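Local coordinates for putative lipoprotein (Bacteroides ovatus, PDB 3OQQ) that is of unknown function but is probably an extracellular, calcium-binding lipoprotein rich in antiparallel beta strands, at residues A[19-31]-A[35-47]. Sequence-based numbering, arbitrary orientation. Where two conformers were deposited one is given.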
ATOM      1  N   ALA A  19      11.146 -19.996  17.355  1.00 43.37           N
ATOM      2  CA  ALA A  19      11.151 -18.776  16.529  1.00 41.27           C
ATOM      3  C   ALA A  19      12.167 -17.697  17.024  1.00 40.86           C
ATOM      4  O   ALA A  19      12.356 -16.676  16.350  1.00 37.90           O
ATOM      5  CB  ALA A  19       9.751 -18.180  16.482  1.00 41.29           C
ATOM      6  N   SER A  20      12.852 -17.958  18.169  1.00 35.72           N
ATOM      7  CA  SER A  20      13.795 -17.023  18.789  1.00 33.19           C
ATOM      8  C   SER A  20      15.058 -16.749  17.937  1.00 35.23           C
ATOM      9  O   SER A  20      15.694 -15.733  18.169  1.00 32.90           O
ATOM     10  CB  SER A  20      14.200 -17.498  20.180  1.00 34.64           C
ATOM     11  OG  SER A  20      14.832 -18.766  20.140  1.00 40.72           O
ATOM     12  N   THR A  21      15.394 -17.597  16.931  1.00 32.02           N
ATOM     13  CA  THR A  21      16.590 -17.327  16.120  1.00 30.86           C
ATOM     14  C   THR A  21      16.289 -16.410  14.952  1.00 31.35           C
ATOM     15  O   THR A  21      17.204 -15.768  14.411  1.00 30.49           O
ATOM     16  CB  THR A  21      17.241 -18.619  15.612  1.00 35.84           C
ATOM     17  OG1 THR A  21      18.564 -18.282  15.181  1.00 34.04           O
ATOM     18  CG2 THR A  21      16.473 -19.255  14.428  1.00 28.86           C
ATOM     19  N   LEU A  22      15.023 -16.381  14.526  1.00 26.05           N
ATOM     20  CA  LEU A  22      14.610 -15.586  13.373  1.00 24.92           C
ATOM     21  C   LEU A  22      14.807 -14.095  13.646  1.00 31.21           C
ATOM     22  O   LEU A  22      14.767 -13.652  14.803  1.00 31.37           O
ATOM     23  CB  LEU A  22      13.166 -15.908  12.984  1.00 24.23           C
ATOM     24  CG  LEU A  22      12.830 -17.401  12.887  1.00 27.91           C
ATOM     25  CD1 LEU A  22      11.379 -17.595  12.590  1.00 27.69           C
ATOM     26  CD2 LEU A  22      13.653 -18.078  11.829  1.00 27.72           C
ATOM     27  N   VAL A  23      15.111 -13.338  12.580  1.00 26.36           N
ATOM     28  CA  VAL A  23      15.440 -11.925  12.719  1.00 24.09           C
ATOM     29  C   VAL A  23      14.412 -11.024  12.004  1.00 26.36           C
ATOM     30  O   VAL A  23      13.689 -11.462  11.112  1.00 24.88           O
ATOM     31  CB  VAL A  23      16.901 -11.630  12.241  1.00 26.84           C
ATOM     32  CG1 VAL A  23      17.929 -12.416  13.065  1.00 26.97           C
ATOM     33  CG2 VAL A  23      17.082 -11.907  10.743  1.00 26.34           C
ATOM     34  N   ASN A  24      14.411  -9.747  12.375  1.00 22.81           N
ATOM     35  CA  ASN A  24      13.566  -8.741  11.752  1.00 22.21           C
ATOM     36  C   ASN A  24      14.452  -7.666  11.159  1.00 27.45           C
ATOM     37  O   ASN A  24      15.427  -7.284  11.790  1.00 27.84           O
ATOM     38  CB  ASN A  24      12.595  -8.179  12.766  1.00 23.23           C
ATOM     39  CG  ASN A  24      11.605  -9.210  13.230  1.00 38.95           C
ATOM     40  OD1 ASN A  24      10.989  -9.919  12.438  1.00 30.54           O
ATOM     41  ND2 ASN A  24      11.470  -9.354  14.527  1.00 36.25           N
ATOM     42  N   VAL A  25      14.156  -7.233   9.919  1.00 24.09           N
ATOM     43  CA  VAL A  25      14.935  -6.208   9.215  1.00 22.38           C
ATOM     44  C   VAL A  25      14.051  -4.972   9.037  1.00 25.80           C
ATOM     45  O   VAL A  25      12.909  -5.100   8.584  1.00 25.28           O
ATOM     46  CB  VAL A  25      15.502  -6.732   7.872  1.00 24.75           C
ATOM     47  CG1 VAL A  25      16.342  -5.664   7.167  1.00 23.98           C
ATOM     48  CG2 VAL A  25      16.309  -8.022   8.085  1.00 24.51           C
ATOM     49  N   TYR A  26      14.570  -3.790   9.420  1.00 21.09           N
ATOM     50  CA  TYR A  26      13.855  -2.500   9.377  1.00 20.17           C
ATOM     51  C   TYR A  26      14.615  -1.464   8.546  1.00 25.65           C
ATOM     52  O   TYR A  26      15.846  -1.528   8.466  1.00 24.98           O
ATOM     53  CB  TYR A  26      13.699  -1.937  10.820  1.00 21.28           C
ATOM     54  CG  TYR A  26      12.998  -2.869  11.789  1.00 21.32           C
ATOM     55  CD1 TYR A  26      13.701  -3.863  12.466  1.00 23.13           C
ATOM     56  CD2 TYR A  26      11.640  -2.736  12.053  1.00 20.68           C
ATOM     57  CE1 TYR A  26      13.052  -4.752  13.318  1.00 21.88           C
ATOM     58  CE2 TYR A  26      10.977  -3.622  12.906  1.00 21.19           C
ATOM     59  CZ  TYR A  26      11.691  -4.617  13.548  1.00 27.69           C
ATOM     60  OH  TYR A  26      11.049  -5.463  14.421  1.00 29.51           O
ATOM     61  N   SER A  27      13.904  -0.494   7.957  1.00 23.97           N
ATOM     62  CA  SER A  27      14.558   0.589   7.197  1.00 25.18           C
ATOM     63  C   SER A  27      14.967   1.744   8.147  1.00 33.64           C
ATOM     64  O   SER A  27      15.606   2.699   7.706  1.00 34.81           O
ATOM     65  CB  SER A  27      13.627   1.103   6.103  1.00 25.93           C
ATOM     66  OG  SER A  27      12.431   1.607   6.676  1.00 23.94           O
ATOM     67  N   ASP A  28      14.588   1.654   9.442  1.00 32.20           N
ATOM     68  CA  ASP A  28      14.857   2.667  10.478  1.00 33.60           C
ATOM     69  C   ASP A  28      15.434   2.047  11.746  1.00 35.29           C
ATOM     70  O   ASP A  28      15.025   0.944  12.100  1.00 32.03           O
ATOM     71  CB  ASP A  28      13.533   3.383  10.881  1.00 36.36           C
ATOM     72  CG  ASP A  28      12.834   4.203   9.811  1.00 61.04           C
ATOM     73  OD1 ASP A  28      12.500   3.638   8.740  1.00 65.29           O
ATOM     74  OD2 ASP A  28      12.516   5.378  10.083  1.00 71.25           O
ATOM     75  N   LYS A  29      16.324   2.796  12.463  1.00 34.08           N
ATOM     76  CA  LYS A  29      16.919   2.430  13.763  0.50 34.68           C
ATOM     77  C   LYS A  29      15.820   2.042  14.749  1.00 39.83           C
ATOM     78  O   LYS A  29      15.997   1.148  15.581  1.00 41.40           O
ATOM     79  CB  LYS A  29      17.725   3.616  14.341  0.50 37.28           C
ATOM     80  CG  LYS A  29      19.120   3.787  13.768  0.50 55.10           C
ATOM     81  CD  LYS A  29      19.683   5.173  14.061  0.50 62.69           C
ATOM     82  CE  LYS A  29      20.987   5.407  13.343  0.50 72.80           C
ATOM     83  NZ  LYS A  29      21.570   6.732  13.682  0.50 82.66           N
ATOM     84  N   SER A  30      14.671   2.735  14.662  1.00 37.91           N
ATOM     85  CA  SER A  30      13.526   2.432  15.517  1.00 39.24           C
ATOM     86  C   SER A  30      12.915   1.120  15.000  1.00 48.01           C
ATOM     87  O   SER A  30      12.632   1.001  13.804  1.00 51.14           O
ATOM     88  CB  SER A  30      12.507   3.566  15.480  1.00 40.27           C
ATOM     89  OG  SER A  30      11.639   3.430  14.365  1.00 45.70           O
ATOM     90  N   GLY A  31      12.755   0.129  15.855  1.00 43.56           N
ATOM     91  CA  GLY A  31      12.180  -1.130  15.390  1.00 41.62           C
ATOM     92  C   GLY A  31      10.676  -1.049  15.219  1.00 40.31           C
ATOM     93  O   GLY A  31       9.970  -1.969  15.641  1.00 39.93           O
ATOM     94  N   SER A  35       8.287   0.444   9.763  1.00 22.23           N
ATOM     95  CA  SER A  35       9.604   0.403   9.123  1.00 21.06           C
ATOM     96  C   SER A  35      10.092  -1.037   8.853  1.00 24.50           C
ATOM     97  O   SER A  35      11.122  -1.191   8.197  1.00 22.47           O
ATOM     98  CB  SER A  35      10.625   1.186   9.955  1.00 22.80           C
ATOM     99  OG  SER A  35      11.161   0.421  11.020  1.00 30.35           O
ATOM    100  N   LEU A  36       9.358  -2.088   9.335  1.00 21.85           N
ATOM    101  CA  LEU A  36       9.727  -3.480   9.053  1.00 22.69           C
ATOM    102  C   LEU A  36       9.634  -3.739   7.548  1.00 26.47           C
ATOM    103  O   LEU A  36       8.622  -3.406   6.913  1.00 26.57           O
ATOM    104  CB  LEU A  36       8.820  -4.456   9.810  1.00 23.58           C
ATOM    105  CG  LEU A  36       9.296  -5.896   9.896  1.00 30.56           C
ATOM    106  CD1 LEU A  36       9.091  -6.428  11.267  1.00 31.83           C
ATOM    107  CD2 LEU A  36       8.541  -6.782   8.900  1.00 33.60           C
ATOM    108  N   LEU A  37      10.702  -4.296   6.986  1.00 20.80           N
ATOM    109  CA  LEU A  37      10.795  -4.645   5.562  1.00 18.57           C
ATOM    110  C   LEU A  37      10.577  -6.146   5.369  1.00 23.85           C
ATOM    111  O   LEU A  37       9.866  -6.555   4.460  1.00 23.46           O
ATOM    112  CB  LEU A  37      12.166  -4.250   5.030  1.00 17.58           C
ATOM    113  CG  LEU A  37      12.519  -2.773   5.100  1.00 20.56           C
ATOM    114  CD1 LEU A  37      13.982  -2.593   4.853  1.00 19.96           C
ATOM    115  CD2 LEU A  37      11.685  -1.954   4.097  1.00 21.86           C
ATOM    116  N   VAL A  38      11.202  -6.961   6.232  1.00 22.39           N
ATOM    117  CA  VAL A  38      11.101  -8.422   6.179  1.00 24.26           C
ATOM    118  C   VAL A  38      11.178  -8.930   7.636  1.00 28.27           C
ATOM    119  O   VAL A  38      12.002  -8.458   8.420  1.00 26.96           O
ATOM    120  CB  VAL A  38      12.125  -9.079   5.189  1.00 29.39           C
ATOM    121  CG1 VAL A  38      13.564  -8.893   5.631  1.00 30.18           C
ATOM    122  CG2 VAL A  38      11.817 -10.553   4.938  1.00 30.11           C
ATOM    123  N   GLY A  39      10.225  -9.784   7.997  1.00 26.15           N
ATOM    124  CA  GLY A  39      10.103 -10.341   9.339  1.00 26.36           C
ATOM    125  C   GLY A  39      10.326 -11.834   9.394  1.00 30.99           C
ATOM    126  O   GLY A  39      10.192 -12.519   8.371  1.00 30.25           O
ATOM    127  N   ASP A  40      10.679 -12.334  10.612  1.00 27.84           N
ATOM    128  CA  ASP A  40      10.914 -13.743  10.968  1.00 28.53           C
ATOM    129  C   ASP A  40      11.780 -14.487   9.920  1.00 29.44           C
ATOM    130  O   ASP A  40      11.408 -15.557   9.434  1.00 27.31           O
ATOM    131  CB  ASP A  40       9.558 -14.463  11.211  1.00 31.38           C
ATOM    132  CG  ASP A  40       8.859 -13.990  12.481  1.00 41.32           C
ATOM    133  OD1 ASP A  40       9.557 -13.771  13.500  1.00 43.97           O
ATOM    134  OD2 ASP A  40       7.618 -13.865  12.466  1.00 44.44           O
ATOM    135  N   VAL A  41      12.956 -13.908   9.620  1.00 25.11           N
ATOM    136  CA  VAL A  41      13.936 -14.386   8.641  1.00 25.12           C
ATOM    137  C   VAL A  41      14.942 -15.314   9.284  1.00 31.27           C
ATOM    138  O   VAL A  41      15.584 -14.935  10.258  1.00 30.55           O
ATOM    139  CB  VAL A  41      14.671 -13.168   8.014  1.00 26.65           C
ATOM    140  CG1 VAL A  41      15.646 -13.589   6.920  1.00 25.79           C
ATOM    141  CG2 VAL A  41      13.675 -12.146   7.494  1.00 24.95           C
ATOM    142  N   LEU A  42      15.123 -16.502   8.706  1.00 29.56           N
ATOM    143  CA  LEU A  42      16.135 -17.440   9.181  1.00 30.39           C
ATOM    144  C   LEU A  42      17.462 -17.091   8.502  1.00 36.02           C
ATOM    145  O   LEU A  42      17.515 -16.986   7.271  1.00 36.38           O
ATOM    146  CB  LEU A  42      15.702 -18.892   8.886  1.00 30.34           C
ATOM    147  CG  LEU A  42      16.750 -19.996   9.013  1.00 35.32           C
ATOM    148  CD1 LEU A  42      17.217 -20.167  10.453  1.00 34.59           C
ATOM    149  CD2 LEU A  42      16.211 -21.292   8.484  1.00 37.44           C
ATOM    150  N   VAL A  43      18.520 -16.886   9.300  1.00 31.88           N
ATOM    151  CA  VAL A  43      19.851 -16.584   8.770  1.00 31.41           C
ATOM    152  C   VAL A  43      20.773 -17.697   9.205  1.00 39.99           C
ATOM    153  O   VAL A  43      21.235 -17.704  10.340  1.00 40.94           O
ATOM    154  CB  VAL A  43      20.409 -15.184   9.162  1.00 32.83           C
ATOM    155  CG1 VAL A  43      21.739 -14.907   8.458  1.00 32.66           C
ATOM    156  CG2 VAL A  43      19.408 -14.074   8.859  1.00 30.72           C
ATOM    157  N   LYS A  44      21.009 -18.661   8.308  1.00 40.34           N
ATOM    158  CA  LYS A  44      21.926 -19.781   8.524  1.00 42.68           C
ATOM    159  C   LYS A  44      23.178 -19.424   7.731  1.00 50.15           C
ATOM    160  O   LYS A  44      23.137 -19.383   6.497  1.00 50.06           O
ATOM    161  CB  LYS A  44      21.293 -21.120   8.104  1.00 45.41           C
ATOM    162  CG  LYS A  44      22.096 -22.342   8.534  1.00 64.98           C
ATOM    163  CD  LYS A  44      21.824 -23.536   7.636  1.00 80.72           C
ATOM    164  CE  LYS A  44      22.829 -24.641   7.869  1.00 96.49           C
ATOM    165  NZ  LYS A  44      22.829 -25.625   6.757  1.00107.82           N
ATOM    166  N   ASP A  45      24.253 -19.062   8.457  1.00 49.19           N
ATOM    167  CA  ASP A  45      25.553 -18.588   7.963  1.00 51.19           C
ATOM    168  C   ASP A  45      25.347 -17.169   7.392  1.00 53.40           C
ATOM    169  O   ASP A  45      25.517 -16.181   8.119  1.00 51.39           O
ATOM    170  CB  ASP A  45      26.214 -19.564   6.951  1.00 55.32           C
ATOM    171  CG  ASP A  45      26.137 -21.037   7.332  1.00 72.27           C
ATOM    172  OD1 ASP A  45      26.625 -21.396   8.431  1.00 75.35           O
ATOM    173  OD2 ASP A  45      25.599 -21.831   6.529  1.00 77.66           O
ATOM    174  N   SER A  46      24.913 -17.068   6.124  1.00 49.90           N
ATOM    175  CA  SER A  46      24.622 -15.773   5.510  1.00 48.22           C
ATOM    176  C   SER A  46      23.391 -15.889   4.594  1.00 49.51           C
ATOM    177  O   SER A  46      23.041 -16.990   4.171  1.00 49.87           O
ATOM    178  CB  SER A  46      25.837 -15.219   4.768  1.00 51.96           C
ATOM    179  OG  SER A  46      25.988 -15.796   3.485  1.00 62.68           O
ATOM    180  N   ARG A  47      22.692 -14.768   4.359  1.00 42.93           N
ATOM    181  CA  ARG A  47      21.496 -14.779   3.519  1.00 41.10           C
ATOM    182  C   ARG A  47      21.332 -13.444   2.800  1.00 42.43           C
ATOM    183  O   ARG A  47      21.258 -12.403   3.446  1.00 39.90           O
ATOM    184  CB  ARG A  47      20.247 -15.108   4.343  1.00 38.67           C
ATOM    185  CG  ARG A  47      19.004 -15.248   3.485  1.00 44.01           C
ATOM    186  CD  ARG A  47      17.857 -15.800   4.277  1.00 38.21           C
ATOM    187  NE  ARG A  47      16.751 -16.164   3.399  1.00 34.59           N
ATOM    188  CZ  ARG A  47      15.603 -16.680   3.809  1.00 39.85           C
ATOM    189  NH1 ARG A  47      15.404 -16.937   5.095  1.00 30.48           N
ATOM    190  NH2 ARG A  47      14.648 -16.953   2.938  1.00 35.13           N
TER
HETATM  191  O   HOH W   1      18.299 -16.628  12.090  1.00 33.48           O
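The Y26 ring lies obliquely across L36, with Y26 CE2 3.8 Å from L36 CD1, while S35 OG sits at the ring edge, near its plane and 3.4 Å from Y26 CD2. With Y26 CG anti to the carbonyl carbon (chi1 -56°), the ring lies beside its own backbone N, where G31 CA comes over one face, offset toward the rim. Cutting Y26 back to an alanine removes the ring and is likely to leave L36 CD1 without its aromatic neighbour and a gap beside S35 and G31. S35 OG itself bonds to S32 O, within the connection between the strands. On the face that carries V23 and V25, V25 and V38 lie side by side and point the same way, V25 CB 3.7 Å from V38 CG1. Farther along, V23 CG2 reaches V43 CG2, those two side chains meeting at about a right angle.

This is an antiparallel beta hairpin, and two bulges interrupt its pairing. At the classic bulge L37 and V38 both face V25: V25 O takes a short bond from L37 N (2.8 Å) and a weak one from V38 N. At the G1 bulge D40 and V41 face V23; D40 N turns instead to N24 OD1, 3.0 Å away, with the donor tilted 26° from the amide carbonyl plane. L22 runs across D40 at about a right angle, and L22 CD2 packs on L42 CB at 3.7 Å. Strand 23-26 also pairs antiparallel with 59-65, and 36-41 with 122-131. Past the paired strands, one water joins T21 O to V43 N.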